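Local coordinates for uncharacterized protein (Legionella longbeachae NSW150, PDB 4JZA), which probably acts as a phosphoinositide phosphatase that removes the 3-phosphate from phosphatidylinositol 3-phosphate, a lipid signal in the host cell, at residues Q611-P614 and G615-G618; H99-L102 and E103-T106. All blocks are in the same frame, centred on the assembly; numbering follows the deposited sequence.

Contact 1: Q611-P614 and G615-G618; sequences QNAP and GSEG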
ATOM      1  N   GLN A 611       8.116  -9.769   2.012  1.00 36.57           N
ATOM      2  CA  GLN A 611       7.888  -9.270   3.333  1.00 38.35           C
ATOM      3  C   GLN A 611       7.142  -7.931   3.347  1.00 39.75           C
ATOM      4  O   GLN A 611       6.536  -7.581   4.346  1.00 43.57           O
ATOM      5  CB  GLN A 611       9.201  -9.119   4.051  1.00 39.32           C
ATOM      6  CG  GLN A 611       9.896 -10.438   4.367  1.00 38.94           C
ATOM      7  CD  GLN A 611      11.280 -10.211   4.961  1.00 40.09           C
ATOM      8  OE1 GLN A 611      12.046  -9.333   4.536  1.00 41.72           O
ATOM      9  NE2 GLN A 611      11.596 -10.972   5.944  1.00 41.69           N
ATOM     10  N   ASN A 612       7.236  -7.185   2.256  1.00 40.31           N
ATOM     11  CA  ASN A 612       6.437  -5.985   2.053  1.00 38.65           C
ATOM     12  C   ASN A 612       4.940  -6.236   1.911  1.00 37.14           C
ATOM     13  O   ASN A 612       4.134  -5.468   2.405  1.00 36.92           O
ATOM     14  CB  ASN A 612       6.965  -5.178   0.874  1.00 38.68           C
ATOM     15  CG  ASN A 612       8.282  -4.510   1.175  1.00 37.43           C
ATOM     16  OD1 ASN A 612       8.324  -3.419   1.716  1.00 38.81           O
ATOM     17  ND2 ASN A 612       9.362  -5.163   0.821  1.00 38.32           N
ATOM     18  N   ALA A 613       4.576  -7.291   1.195  1.00 37.26           N
ATOM     19  CA  ALA A 613       3.204  -7.776   1.157  1.00 36.05           C
ATOM     20  C   ALA A 613       3.207  -9.288   1.046  1.00 34.99           C
ATOM     21  O   ALA A 613       3.338  -9.815  -0.049  1.00 36.10           O
ATOM     22  CB  ALA A 613       2.463  -7.163  -0.011  1.00 36.93           C
ATOM     23  N   PRO A 614       3.010 -10.005   2.236  1.00 35.18           N
ATOM     24  CA  PRO A 614       3.243 -11.456   2.088  1.00 35.67           C
ATOM     25  C   PRO A 614       2.387 -12.167   1.050  1.00 37.76           C
ATOM     26  O   PRO A 614       1.205 -11.903   0.924  1.00 38.65           O
ATOM     27  CB  PRO A 614       2.926 -12.009   3.471  1.00 34.34           C
ATOM     28  CG  PRO A 614       3.383 -10.953   4.377  1.00 36.58           C
ATOM     29  CD  PRO A 614       2.772  -9.758   3.743  1.00 37.31           C
ATOM     30  N   GLY A 615       3.012 -13.098   0.337  1.00 40.22           N
ATOM     31  CA  GLY A 615       2.440 -13.761  -0.816  1.00 39.35           C
ATOM     32  C   GLY A 615       2.758 -13.054  -2.114  1.00 40.49           C
ATOM     33  O   GLY A 615       2.340 -13.458  -3.184  1.00 41.13           O
ATOM     34  N   SER A 616       3.539 -11.999  -2.008  1.00 40.77           N
ATOM     35  CA  SER A 616       3.898 -11.175  -3.142  1.00 37.50           C
ATOM     36  C   SER A 616       5.347 -11.407  -3.489  1.00 38.35           C
ATOM     37  O   SER A 616       6.049 -10.505  -3.912  1.00 36.77           O
ATOM     38  CB  SER A 616       3.648  -9.713  -2.847  1.00 35.95           C
ATOM     39  OG  SER A 616       2.273  -9.443  -2.891  1.00 39.16           O
ATOM     40  N   GLU A 617       5.796 -12.630  -3.279  1.00 36.96           N
ATOM     41  CA  GLU A 617       7.188 -12.947  -3.445  1.00 36.59           C
ATOM     42  C   GLU A 617       7.483 -13.192  -4.899  1.00 37.14           C
ATOM     43  O   GLU A 617       7.339 -14.290  -5.398  1.00 41.47           O
ATOM     44  CB  GLU A 617       7.520 -14.200  -2.649  1.00 35.67           C
ATOM     45  CG  GLU A 617       7.494 -13.996  -1.148  1.00 35.34           C
ATOM     46  CD  GLU A 617       6.159 -14.332  -0.532  1.00 36.44           C
ATOM     47  OE1 GLU A 617       5.467 -15.203  -1.067  1.00 38.95           O
ATOM     48  OE2 GLU A 617       5.804 -13.733   0.491  1.00 32.76           O
ATOM     49  N   GLY A 618       7.922 -12.135  -5.564  1.00 38.15           N
ATOM     50  CA  GLY A 618       8.397 -12.202  -6.951  1.00 38.02           C
ATOM     51  C   GLY A 618       9.152 -10.926  -7.251  1.00 37.86           C
ATOM     52  O   GLY A 618       9.373 -10.161  -6.338  1.00 41.76           O
TER
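The backbone from A613 to S616 folds back in a type II beta turn, with P614 and G615 (phi 91°) at the two central corners. The turn comes after helix 604-612 and leads the chain into the loop before helix 622-625. Its closing bond, S616 N to A613 O at 2.9 Å, is weak because the N-H is badly aimed, and the position of A613 O is itself uncertain. G615 has no CB to press against P614 O, so the chain can take the positive phi of the second corner. Beside the closing bond, the side chains of A613 and S616 lie next to each other, A613 CB being 3.7 Å from S616 OG and 4.0 Å from S616 CB. The hydroxyl is placed there because OG stands beside S616's own backbone N.

E617 reaches back to the other flank of the turn. Its chain bends sharply at chi2 (93°) and brings the carboxylate round to the N-H of G615, in front of the peptide and with OE2 roughly in its plane, 3.8 Å from P614 CA. The same carboxylate is gripped from helix 41-62: R47 forms a salt bridge with OE2 and S44 OG is hydrogen-bonded to OE1, while R48 NH1 binds P614 O. N612, just before the turn, is tied down as well, its OD1 taking the N-H of S340. E617 OE2, placed with some uncertainty, accepts the N-H of G615 at 2.9 Å, in a fairly straight bond of 160°.

Contact 2: H99-L102 and E103-T106; sequences HKEL and ERFT
K100 lays its aliphatic chain over one face of the R104 guanidinium, one turn later on helix 95-116. The lysine runs extended out to NZ, with CG 3.9 Å above the guanidinium plane toward its rim and CE 3.7 Å from R104 NH2. The two positive ends lie near each other, and the edge of the guanidinium finds its counter-charge in E101. That glutamate curls round at chi2 (-49°) so that OE2 comes within 2.7 Å of R104 NH1; this is a salt bridge, though its hydrogen bond is weak, and the two flat groups are turned 34° apart.

H99 and E103 make another i to i+4 pair. ND1 of the imidazole donates to E103 OE2 at 2.8 Å, with the oxygen almost in the ring plane; the carboxylate is steeply turned against the ring and takes the bond on its anti side. H99 is held at its other nitrogen too, NE2 bonding to D653 OD1, while E103 OE1 meets the hydroxyl of Y670, which should restrain the rotation of both groups.

On the buried side T106 returns its hydroxyl to its own helix: OG1 donates to L102 O at 2.7 Å, from the face opposite to that used by T106 N, with the L102 CD1 methyl beside the same hydroxyl.

Around this stretch, L102 and E101 lean on F45 of helix 41-62, T106 meets L52 of that helix, and F105 touches V49 of helix 41-62 and C84 and K85 of helix 74-87.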
ATOM      1  N   HIS A  99      -4.389 -18.161  -8.684  1.00 45.84           N
ATOM      2  CA  HIS A  99      -4.566 -16.725  -8.801  1.00 45.72           C
ATOM      3  C   HIS A  99      -6.052 -16.428  -8.834  1.00 45.27           C
ATOM      4  O   HIS A  99      -6.501 -15.386  -8.346  1.00 43.03           O
ATOM      5  CB  HIS A  99      -3.824 -16.081  -9.996  1.00 44.91           C
ATOM      6  CG  HIS A  99      -3.616 -14.615  -9.799  1.00 45.19           C
ATOM      7  ND1 HIS A  99      -4.585 -13.677 -10.108  1.00 44.45           N
ATOM      8  CD2 HIS A  99      -2.626 -13.933  -9.173  1.00 44.21           C
ATOM      9  CE1 HIS A  99      -4.188 -12.481  -9.718  1.00 40.60           C
ATOM     10  NE2 HIS A  99      -3.000 -12.608  -9.153  1.00 43.08           N
ATOM     11  N   LYS A 100      -6.829 -17.376  -9.331  1.00 45.17           N
ATOM     12  CA  LYS A 100      -8.244 -17.136  -9.470  1.00 47.89           C
ATOM     13  C   LYS A 100      -8.876 -17.239  -8.108  1.00 43.96           C
ATOM     14  O   LYS A 100      -9.566 -16.317  -7.698  1.00 45.24           O
ATOM     15  CB  LYS A 100      -8.899 -18.065 -10.485  1.00 57.14           C
ATOM     16  CG  LYS A 100     -10.284 -17.582 -10.887  1.00 68.99           C
ATOM     17  CD  LYS A 100     -10.834 -18.280 -12.121  1.00 82.25           C
ATOM     18  CE  LYS A 100     -12.110 -17.592 -12.615  1.00 95.31           C
ATOM     19  NZ  LYS A 100     -12.493 -18.027 -13.996  1.00 95.22           N
ATOM     20  N   GLU A 101      -8.605 -18.302  -7.374  1.00 42.83           N
ATOM     21  CA  GLU A 101      -9.006 -18.365  -5.969  1.00 46.79           C
ATOM     22  C   GLU A 101      -8.613 -17.102  -5.150  1.00 46.84           C
ATOM     23  O   GLU A 101      -9.402 -16.561  -4.385  1.00 49.27           O
ATOM     24  CB  GLU A 101      -8.414 -19.614  -5.308  1.00 50.34           C
ATOM     25  CG  GLU A 101      -9.089 -20.911  -5.736  1.00 54.75           C
ATOM     26  CD  GLU A 101     -10.606 -20.797  -5.636  1.00 63.29           C
ATOM     27  OE1 GLU A 101     -11.126 -20.373  -4.559  1.00 61.19           O
ATOM     28  OE2 GLU A 101     -11.259 -21.086  -6.665  1.00 64.00           O
ATOM     29  N   LEU A 102      -7.395 -16.619  -5.314  1.00 46.26           N
ATOM     30  CA  LEU A 102      -7.039 -15.380  -4.665  1.00 42.27           C
ATOM     31  C   LEU A 102      -7.928 -14.266  -5.101  1.00 39.64           C
ATOM     32  O   LEU A 102      -8.321 -13.478  -4.261  1.00 38.44           O
ATOM     33  CB  LEU A 102      -5.586 -14.986  -4.927  1.00 42.06           C
ATOM     34  CG  LEU A 102      -5.117 -13.576  -4.476  1.00 41.54           C
ATOM     35  CD1 LEU A 102      -5.311 -13.389  -2.979  1.00 44.64           C
ATOM     36  CD2 LEU A 102      -3.661 -13.355  -4.809  1.00 38.37           C
ATOM     37  N   GLU A 103      -8.197 -14.131  -6.403  1.00 40.88           N
ATOM     38  CA  GLU A 103      -9.041 -13.005  -6.875  1.00 39.45           C
ATOM     39  C   GLU A 103     -10.435 -13.125  -6.230  1.00 39.42           C
ATOM     40  O   GLU A 103     -11.025 -12.133  -5.786  1.00 34.80           O
ATOM     41  CB  GLU A 103      -9.154 -12.981  -8.385  1.00 41.69           C
ATOM     42  CG  GLU A 103      -7.921 -12.525  -9.172  1.00 45.59           C
ATOM     43  CD  GLU A 103      -7.969 -12.831 -10.704  1.00 47.27           C
ATOM     44  OE1 GLU A 103      -9.058 -13.037 -11.238  1.00 49.76           O
ATOM     45  OE2 GLU A 103      -6.936 -12.850 -11.413  1.00 49.94           O
ATOM     46  N   ARG A 104     -10.930 -14.358  -6.120  1.00 40.03           N
ATOM     47  CA  ARG A 104     -12.251 -14.586  -5.580  1.00 43.20           C
ATOM     48  C   ARG A 104     -12.334 -14.223  -4.112  1.00 41.79           C
ATOM     49  O   ARG A 104     -13.297 -13.627  -3.696  1.00 42.13           O
ATOM     50  CB  ARG A 104     -12.639 -16.057  -5.702  1.00 53.30           C
ATOM     51  CG  ARG A 104     -13.182 -16.496  -7.061  1.00 64.09           C
ATOM     52  CD  ARG A 104     -13.804 -17.899  -6.993  1.00 71.39           C
ATOM     53  NE  ARG A 104     -14.276 -18.337  -8.322  1.00 77.50           N
ATOM     54  CZ  ARG A 104     -13.704 -19.275  -9.081  1.00 76.37           C
ATOM     55  NH1 ARG A 104     -12.614 -19.920  -8.665  1.00 79.00           N
ATOM     56  NH2 ARG A 104     -14.237 -19.574 -10.264  1.00 70.43           N
ATOM     57  N   PHE A 105     -11.343 -14.645  -3.336  1.00 39.59           N
ATOM     58  CA  PHE A 105     -11.304 -14.408  -1.896  1.00 40.60           C
ATOM     59  C   PHE A 105     -11.171 -12.913  -1.617  1.00 39.91           C
ATOM     60  O   PHE A 105     -11.844 -12.353  -0.735  1.00 38.06           O
ATOM     61  CB  PHE A 105     -10.168 -15.219  -1.248  1.00 39.24           C
ATOM     62  CG  PHE A 105      -9.847 -14.801   0.154  1.00 40.79           C
ATOM     63  CD1 PHE A 105     -10.519 -15.356   1.224  1.00 42.46           C
ATOM     64  CD2 PHE A 105      -8.865 -13.831   0.406  1.00 41.36           C
ATOM     65  CE1 PHE A 105     -10.230 -14.951   2.516  1.00 42.29           C
ATOM     66  CE2 PHE A 105      -8.580 -13.403   1.691  1.00 40.31           C
ATOM     67  CZ  PHE A 105      -9.276 -13.957   2.749  1.00 42.36           C
ATOM     68  N   THR A 106     -10.350 -12.256  -2.410  1.00 38.13           N
ATOM     69  CA  THR A 106     -10.110 -10.855  -2.179  1.00 39.17           C
ATOM     70  C   THR A 106     -11.411 -10.052  -2.465  1.00 38.92           C
ATOM     71  O   THR A 106     -11.833  -9.202  -1.681  1.00 36.17           O
ATOM     72  CB  THR A 106      -8.879 -10.386  -3.024  1.00 40.18           C
ATOM     73  OG1 THR A 106      -7.737 -11.243  -2.782  1.00 36.73           O
ATOM     74  CG2 THR A 106      -8.508  -8.975  -2.662  1.00 40.04           C
TER

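Contact 2 comes early in the chain and contact 1 some five hundred residues later, yet their centres lie about 16 Å apart and their nearest atoms about 6 Å, without touching. Helix 41-62 bridges the gap: S44, R47, R48 and S51 deal with the turn of contact 1, while F45, V49 and L52 pack against helix 95-116 in contact 2. A second bridge is the loop at D653 and N654, where D653 binds H99 of contact 2 and its neighbour N654 touches A613 and S616 of contact 1. Helix 41-62 thus lies against both the turn at 613-616 and helix 95-116; no link from either contact to the active site is established.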